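Local coordinates for protein N-acetylglucosamine-specific lectin (Saxidomus purpuratus, PDB 6M5M) that binds N-acetylglucosamine, and probably glycans that carry it, through a calcium-containing C-type lectin domain, at residues P115-A120 with Q136-Q141. Numbering follows the deposited sequence.
With CA (calcium ion), chain E; NAG (2-acetamido-2-deoxy-beta-D-glucopyranose), chain D.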
loop_
_atom_site.group_PDB
_atom_site.type_symbol
_atom_site.label_atom_id
_atom_site.label_comp_id
_atom_site.label_asym_id
_atom_site.label_seq_id
_atom_site.Cartn_x
_atom_site.Cartn_y
_atom_site.Cartn_z
ATOM N N PRO A 115 -14.760 7.012 20.828
ATOM C CA PRO A 115 -15.826 6.613 21.750
ATOM C C PRO A 115 -17.082 7.476 21.559
ATOM O O PRO A 115 -16.950 8.682 21.609
ATOM C CB PRO A 115 -15.190 6.785 23.131
ATOM C CG PRO A 115 -13.695 6.567 22.877
ATOM C CD PRO A 115 -13.471 7.208 21.518
ATOM N N ASN A 116 -18.200 6.809 21.226
ATOM C CA ASN A 116 -19.598 7.321 21.139
ATOM C C ASN A 116 -19.795 8.134 19.864
ATOM O O ASN A 116 -20.547 9.129 19.888
ATOM C CB ASN A 116 -20.013 8.094 22.386
ATOM C CG ASN A 116 -20.085 7.180 23.583
ATOM O OD1 ASN A 116 -19.269 7.286 24.496
ATOM N ND2 ASN A 116 -21.020 6.247 23.544
ATOM N N ARG A 117 -19.157 7.705 18.788
ATOM C CA ARG A 117 -19.272 8.411 17.493
ATOM C C ARG A 117 -19.693 7.406 16.424
ATOM O O ARG A 117 -19.203 6.292 16.473
ATOM C CB ARG A 117 -17.959 9.118 17.164
ATOM C CG ARG A 117 -17.594 10.194 18.172
ATOM C CD ARG A 117 -18.588 11.333 18.186
ATOM N NE ARG A 117 -18.177 12.438 19.019
ATOM C CZ ARG A 117 -18.479 12.547 20.290
ATOM N NH1 ARG A 117 -19.199 11.614 20.867
ATOM N NH2 ARG A 117 -18.065 13.577 20.990
ATOM N N PRO A 118 -20.593 7.742 15.479
ATOM C CA PRO A 118 -21.130 9.088 15.313
ATOM C C PRO A 118 -22.281 9.351 16.288
ATOM O O PRO A 118 -23.028 8.462 16.550
ATOM C CB PRO A 118 -21.690 9.014 13.897
ATOM C CG PRO A 118 -22.240 7.636 13.845
ATOM C CD PRO A 118 -21.171 6.821 14.522
ATOM N N ASP A 119 -22.364 10.579 16.791
ATOM C CA ASP A 119 -23.367 10.943 17.833
ATOM C C ASP A 119 -24.604 11.594 17.199
ATOM O O ASP A 119 -25.526 11.946 17.955
ATOM C CB ASP A 119 -22.749 11.838 18.907
ATOM C CG ASP A 119 -22.103 13.106 18.371
ATOM O OD1 ASP A 119 -22.464 13.533 17.272
ATOM O OD2 ASP A 119 -21.255 13.653 19.075
ATOM N N ALA A 120 -24.641 11.717 15.869
ATOM C CA ALA A 120 -25.764 12.316 15.117
ATOM C C ALA A 120 -25.580 12.086 13.617
ATOM O O ALA A 120 -24.436 11.912 13.161
ATOM C CB ALA A 120 -25.865 13.794 15.417
ATOM N N GLN A 136 -9.126 9.899 16.466
ATOM C CA GLN A 136 -10.077 8.966 15.827
ATOM C C GLN A 136 -11.145 9.761 15.053
ATOM O O GLN A 136 -11.079 11.000 15.001
ATOM C CB GLN A 136 -10.674 8.071 16.911
ATOM C CG GLN A 136 -9.639 7.137 17.512
ATOM C CD GLN A 136 -10.108 6.567 18.823
ATOM O OE1 GLN A 136 -10.302 7.277 19.808
ATOM N NE2 GLN A 136 -10.276 5.263 18.833
ATOM N N TRP A 137 -12.088 9.059 14.438
ATOM C CA TRP A 137 -13.170 9.667 13.616
ATOM C C TRP A 137 -14.236 10.302 14.514
ATOM O O TRP A 137 -14.611 9.702 15.539
ATOM C CB TRP A 137 -13.792 8.617 12.700
ATOM C CG TRP A 137 -12.821 7.880 11.845
ATOM C CD1 TRP A 137 -11.554 8.248 11.523
ATOM C CD2 TRP A 137 -13.072 6.651 11.135
ATOM N NE1 TRP A 137 -10.986 7.306 10.706
ATOM C CE2 TRP A 137 -11.888 6.321 10.442
ATOM C CE3 TRP A 137 -14.176 5.793 11.021
ATOM C CZ2 TRP A 137 -11.758 5.172 9.664
ATOM C CZ3 TRP A 137 -14.056 4.662 10.235
ATOM C CH2 TRP A 137 -12.864 4.367 9.555
ATOM N N ASN A 138 -14.695 11.497 14.134
ATOM C CA ASN A 138 -15.881 12.170 14.713
ATOM C C ASN A 138 -16.756 12.615 13.540
ATOM O O ASN A 138 -16.257 12.713 12.430
ATOM C CB ASN A 138 -15.439 13.311 15.633
ATOM C CG ASN A 138 -16.534 14.274 16.024
ATOM O OD1 ASN A 138 -17.313 13.989 16.938
ATOM N ND2 ASN A 138 -16.589 15.417 15.350
ATOM N N ASP A 139 -18.046 12.775 13.810
ATOM C CA ASP A 139 -19.048 13.381 12.904
ATOM C C ASP A 139 -19.313 14.806 13.386
ATOM O O ASP A 139 -19.554 14.975 14.619
ATOM C CB ASP A 139 -20.361 12.585 12.919
ATOM C CG ASP A 139 -21.034 12.564 14.284
ATOM O OD1 ASP A 139 -20.490 11.892 15.191
ATOM O OD2 ASP A 139 -22.050 13.275 14.428
ATOM N N HIS A 140 -19.220 15.760 12.466
ATOM C CA HIS A 140 -19.524 17.205 12.637
ATOM C C HIS A 140 -20.764 17.531 11.797
ATOM O O HIS A 140 -20.789 17.079 10.654
ATOM C CB HIS A 140 -18.311 18.075 12.204
ATOM C CG HIS A 140 -18.404 19.463 12.744
ATOM N ND1 HIS A 140 -18.425 19.688 14.136
ATOM C CD2 HIS A 140 -18.543 20.670 12.164
ATOM C CE1 HIS A 140 -18.571 20.970 14.351
ATOM N NE2 HIS A 140 -18.596 21.606 13.176
ATOM N N GLN A 141 -21.701 18.348 12.286
ATOM C CA GLN A 141 -22.978 18.608 11.560
ATOM C C GLN A 141 -22.932 19.939 10.793
ATOM O O GLN A 141 -23.971 20.306 10.224
ATOM C CB GLN A 141 -24.153 18.525 12.531
ATOM C CG GLN A 141 -24.687 17.106 12.731
ATOM C CD GLN A 141 -23.626 16.115 13.153
ATOM O OE1 GLN A 141 -22.915 16.325 14.133
ATOM N NE2 GLN A 141 -23.548 14.993 12.463
HETATM CA CA CA E . -21.549 15.239 15.735
HETATM C C1 NAG D . -15.906 19.351 18.577
HETATM C C2 NAG D . -15.906 18.774 17.179
HETATM C C3 NAG D . -17.398 18.421 17.295
HETATM C C4 NAG D . -17.562 17.478 18.438
HETATM C C5 NAG D . -16.888 17.929 19.740
HETATM C C6 NAG D . -17.015 16.831 20.763
HETATM C C7 NAG D . -15.094 19.306 14.967
HETATM C C8 NAG D . -14.879 20.384 14.018
HETATM N N2 NAG D . -15.565 19.720 16.164
HETATM O O1 NAG D . -15.545 20.650 18.787
HETATM O O3 NAG D . -17.952 17.816 16.147
HETATM O O4 NAG D . -18.961 17.241 18.761
HETATM O O5 NAG D . -15.522 18.337 19.460
HETATM O O6 NAG D . -16.191 15.760 20.364
HETATM O O7 NAG D . -14.844 18.137 14.665
HETATM O O HOH W 1 -19.740 15.066 17.338
HETATM O O HOH W 2 -20.831 17.572 15.830
HETATM O O HOH W 3 -23.366 15.894 16.837
#
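The sugar site beside the calcium of this C-type lectin domain forms where loop 115-120 meets edge strand 136-140. R117 NE reaches N138 OD1 at 2.7 Å, a somewhat bent bond in the carbonyl plane and near the guanidinium plane, the two groups turned 63° against each other. The arginine chain bends at chi2 (-64°), turning NE to N138 and NH2 to O6 of N-acetylglucosamine at 2.9 Å, while D119 OD2 sits above the guanidinium face as a charge partner. An amide suits position 138: its oxygen accepts from R117 while ND2 donates to the sugar O3. H140 ND1 shares a hydrogen bond with O3 at 2.8 Å, and its ring face packs on methyl C8. R117-P118-D119, with cis P118, stands where mannose- and galactose-type relatives have EPN or QPD; W137-N138-D139 is the WND motif. The metal takes D119 OD1, D139 OD2 at 2.4 Å, D139 O, Q141 OE1 and three waters, its charge probably offsetting repulsion between the two carboxylates. Unlike in those relatives, whose calcium takes sugar hydroxyls directly, metal-bound water 1 bonds O4, D119 OD2 and N138 OD1, and metal-bound water 2 bonds O3. Q141 NE2, held too by D121 O, donates to the anti lone pair of D139 OD2.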